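Local coordinates for protein Tp0751 (Treponema pallidum, PDB 5JK2) that probably mediates adhesion of the spirochaete to extracellular matrix components and host cells through a non-canonical lipocalin beta barrel, at residues 68-73 against 77-82. The protein carries 1 engineered substitution. Sequence-based numbering, arbitrary orientation.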
ATOM      1  N   PRO A  68      -3.544 -11.528  -4.904  1.00 27.50           N
ATOM      2  CA  PRO A  68      -3.681 -10.105  -5.236  1.00 26.39           C
ATOM      3  C   PRO A  68      -2.364  -9.359  -5.037  1.00 20.64           C
ATOM      4  O   PRO A  68      -1.633  -9.659  -4.092  1.00 21.68           O
ATOM      5  CB  PRO A  68      -4.755  -9.614  -4.256  1.00 26.35           C
ATOM      6  CG  PRO A  68      -5.531 -10.824  -3.907  1.00 23.90           C
ATOM      7  CD  PRO A  68      -4.547 -11.952  -3.910  1.00 24.33           C
ATOM      8  N   LEU A  69      -2.068  -8.410  -5.921  1.00 20.71           N
ATOM      9  CA  LEU A  69      -0.800  -7.685  -5.879  1.00 21.29           C
ATOM     10  C   LEU A  69      -1.001  -6.188  -5.738  1.00 15.90           C
ATOM     11  O   LEU A  69      -1.880  -5.608  -6.374  1.00 21.29           O
ATOM     12  CB  LEU A  69       0.014  -7.942  -7.146  1.00 18.42           C
ATOM     13  CG  LEU A  69       0.124  -9.381  -7.635  1.00 21.66           C
ATOM     14  CD1 LEU A  69       0.877  -9.428  -8.957  1.00 23.38           C
ATOM     15  CD2 LEU A  69       0.796 -10.249  -6.585  1.00 23.83           C
ATOM     16  N   LEU A  70      -0.164  -5.569  -4.912  1.00 26.01           N
ATOM     17  CA  LEU A  70      -0.115  -4.119  -4.800  1.00 24.10           C
ATOM     18  C   LEU A  70       1.275  -3.619  -5.150  1.00 20.92           C
ATOM     19  O   LEU A  70       2.269  -4.091  -4.599  1.00 21.96           O
ATOM     20  CB  LEU A  70      -0.483  -3.657  -3.389  1.00 18.89           C
ATOM     21  CG  LEU A  70      -1.920  -3.876  -2.917  1.00 22.34           C
ATOM     22  CD1 LEU A  70      -2.053  -3.456  -1.464  1.00 24.16           C
ATOM     23  CD2 LEU A  70      -2.906  -3.112  -3.786  1.00 23.33           C
ATOM     24  N   PHE A  71       1.338  -2.672  -6.079  1.00 21.87           N
ATOM     25  CA  PHE A  71       2.576  -1.968  -6.366  1.00 20.95           C
ATOM     26  C   PHE A  71       2.361  -0.483  -6.112  1.00 24.20           C
ATOM     27  O   PHE A  71       1.514   0.150  -6.742  1.00 27.52           O
ATOM     28  CB  PHE A  71       3.040  -2.209  -7.806  1.00 25.02           C
ATOM     29  CG  PHE A  71       4.432  -1.713  -8.081  1.00 24.70           C
ATOM     30  CD1 PHE A  71       4.677  -0.363  -8.255  1.00 34.45           C
ATOM     31  CD2 PHE A  71       5.497  -2.594  -8.150  1.00 24.35           C
ATOM     32  CE1 PHE A  71       5.952   0.097  -8.499  1.00 31.44           C
ATOM     33  CE2 PHE A  71       6.778  -2.136  -8.396  1.00 24.34           C
ATOM     34  CZ  PHE A  71       7.002  -0.788  -8.571  1.00 24.98           C
ATOM     35  N   PHE A  72       3.122   0.061  -5.170  1.00 27.50           N
ATOM     36  CA  PHE A  72       3.059   1.481  -4.849  1.00 27.44           C
ATOM     37  C   PHE A  72       4.098   2.235  -5.671  1.00 28.91           C
ATOM     38  O   PHE A  72       5.289   2.182  -5.377  1.00 29.89           O
ATOM     39  CB  PHE A  72       3.287   1.703  -3.351  1.00 24.32           C
ATOM     40  CG  PHE A  72       2.302   0.977  -2.473  1.00 25.16           C
ATOM     41  CD1 PHE A  72       2.441  -0.379  -2.225  1.00 24.38           C
ATOM     42  CD2 PHE A  72       1.241   1.651  -1.892  1.00 22.79           C
ATOM     43  CE1 PHE A  72       1.540  -1.048  -1.421  1.00 17.05           C
ATOM     44  CE2 PHE A  72       0.338   0.986  -1.086  1.00 16.38           C
ATOM     45  CZ  PHE A  72       0.488  -0.365  -0.852  1.00 18.49           C
ATOM     46  N   ASP A  73       3.640   2.922  -6.714  1.00 38.76           N
ATOM     47  CA  ASP A  73       4.536   3.651  -7.606  1.00 31.98           C
ATOM     48  C   ASP A  73       4.856   5.028  -7.029  1.00 32.73           C
ATOM     49  O   ASP A  73       4.095   5.981  -7.199  1.00 31.81           O
ATOM     50  CB  ASP A  73       3.913   3.781  -8.998  1.00 30.02           C
ATOM     51  CG  ASP A  73       4.909   4.244 -10.043  1.00 37.12           C
ATOM     52  OD1 ASP A  73       5.643   5.222  -9.791  1.00 52.85           O
ATOM     53  OD2 ASP A  73       4.962   3.619 -11.120  1.00 41.01           O
ATOM     54  N   ALA A  77       3.201   8.543  -7.867  1.00 26.67           N
ATOM     55  CA  ALA A  77       2.217   8.555  -6.789  1.00 30.48           C
ATOM     56  C   ALA A  77       0.955   7.804  -7.199  1.00 30.07           C
ATOM     57  O   ALA A  77      -0.147   8.355  -7.184  1.00 26.79           O
ATOM     58  CB  ALA A  77       1.884   9.983  -6.395  1.00 34.28           C
ATOM     59  N   GLU A  78       1.140   6.546  -7.584  1.00 31.86           N
ATOM     60  CA  GLU A  78       0.052   5.678  -8.008  1.00 24.81           C
ATOM     61  C   GLU A  78       0.057   4.398  -7.195  1.00 26.48           C
ATOM     62  O   GLU A  78       1.033   4.088  -6.511  1.00 25.49           O
ATOM     63  CB  GLU A  78       0.181   5.341  -9.494  1.00 24.20           C
ATOM     64  CG  GLU A  78      -0.164   6.485 -10.425  1.00 30.96           C
ATOM     65  CD  GLU A  78       0.273   6.224 -11.851  1.00 24.10           C
ATOM     66  OE1 GLU A  78       1.025   5.252 -12.077  1.00 25.00           O
ATOM     67  OE2 GLU A  78      -0.134   6.991 -12.749  1.00 29.38           O
ATOM     68  N   ILE A  79      -1.040   3.655  -7.275  1.00 28.18           N
ATOM     69  CA  ILE A  79      -1.114   2.341  -6.664  1.00 24.46           C
ATOM     70  C   ILE A  79      -1.826   1.411  -7.627  1.00 21.19           C
ATOM     71  O   ILE A  79      -3.010   1.587  -7.919  1.00 23.13           O
ATOM     72  CB  ILE A  79      -1.840   2.371  -5.309  1.00 17.93           C
ATOM     73  CG1 ILE A  79      -1.063   3.238  -4.309  1.00 19.73           C
ATOM     74  CG2 ILE A  79      -1.999   0.954  -4.764  1.00 17.53           C
ATOM     75  CD1 ILE A  79      -1.817   3.545  -3.030  1.00 29.47           C
ATOM     76  N   THR A  80      -1.087   0.431  -8.128  1.00 23.87           N
ATOM     77  CA  THR A  80      -1.615  -0.498  -9.112  1.00 24.65           C
ATOM     78  C   THR A  80      -2.144  -1.741  -8.416  1.00 20.31           C
ATOM     79  O   THR A  80      -1.456  -2.350  -7.598  1.00 23.16           O
ATOM     80  CB  THR A  80      -0.544  -0.899 -10.150  1.00 27.86           C
ATOM     81  OG1 THR A  80       0.256  -1.970  -9.636  1.00 35.66           O
ATOM     82  CG2 THR A  80       0.349   0.288 -10.496  1.00 24.34           C
ATOM     83  N   PHE A  81      -3.380  -2.097  -8.748  1.00 22.69           N
ATOM     84  CA  PHE A  81      -4.046  -3.259  -8.176  1.00 18.13           C
ATOM     85  C   PHE A  81      -4.165  -4.360  -9.213  1.00 17.47           C
ATOM     86  O   PHE A  81      -4.769  -4.154 -10.261  1.00 21.03           O
ATOM     87  CB  PHE A  81      -5.437  -2.885  -7.671  1.00 22.75           C
ATOM     88  CG  PHE A  81      -5.440  -1.795  -6.647  1.00 22.43           C
ATOM     89  CD1 PHE A  81      -5.270  -0.473  -7.020  1.00 23.39           C
ATOM     90  CD2 PHE A  81      -5.637  -2.091  -5.311  1.00 24.99           C
ATOM     91  CE1 PHE A  81      -5.282   0.533  -6.075  1.00 28.13           C
ATOM     92  CE2 PHE A  81      -5.653  -1.094  -4.363  1.00 27.72           C
ATOM     93  CZ  PHE A  81      -5.474   0.223  -4.744  1.00 24.91           C
ATOM     94  N   SER A  82      -3.611  -5.531  -8.910  1.00 20.07           N
ATOM     95  CA  SER A  82      -3.572  -6.632  -9.867  1.00 19.25           C
ATOM     96  C   SER A  82      -3.988  -7.971  -9.272  1.00 22.00           C
ATOM     97  O   SER A  82      -3.622  -8.311  -8.149  1.00 24.26           O
ATOM     98  CB  SER A  82      -2.165  -6.777 -10.456  1.00 19.10           C
ATOM     99  OG  SER A  82      -1.760  -5.601 -11.130  1.00 24.98           O
TER
HETATM  100  O   HOH W   1       0.118  -4.489  -8.477  1.00 17.10           O
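Leu70 and Phe81 face each other as a non-hydrogen-bonded pair of an antiparallel hairpin, and one methyl does the touching: Leu70 CD2 lies 3.3 Å from Phe81 CD2, and CE2 of the same ring is hardly farther. On the same face, Phe72 and Ile79 run side by side and point the same way, both with the first torsion near -60° and the chain beside its own backbone N. Phe72 CD2 meets Ile79 CG1 at 3.7 Å, with Ile79 CD1 close to CD2 and CE2 of the same ring.

The other face carries Leu69, Phe71, Asp73, Glu78, Thr80 and Ser82 and is partly exposed. Here Phe71 turns its ring away from strand 78-82 (chi1 -170°), leaving its CB 3.3 Å from Thr80 OG1. Thr80 OG1 is hydrogen-bonded to a water at 2.8 Å, which in turn donates a weak bond to Leu69 O. Asp73 and Glu78 meet through their CB atoms, while their carboxylates, OD2 and OE1, stay 4.4 Å apart; Asp73 OD1 instead accepts a bond from His76 N in the turn.

Reciprocal backbone bonds join Leu69 with Ser82, Phe71 with Thr80 and Asp73 with Glu78. At the turn, Ala77 and Glu78 both oppose Asp73 in a G1 beta bulge, and the Asp73 N to Glu78 O bond (2.9 Å) comes from above the carbonyl plane.

Within the closed antiparallel barrel, the hairpin is flanked by strands 52-56 and 86-98; its buried face packs Phe72 against Trp54, Leu70 against Tyr151 of strand 149-153, and Phe81 against Phe90 and Trp147.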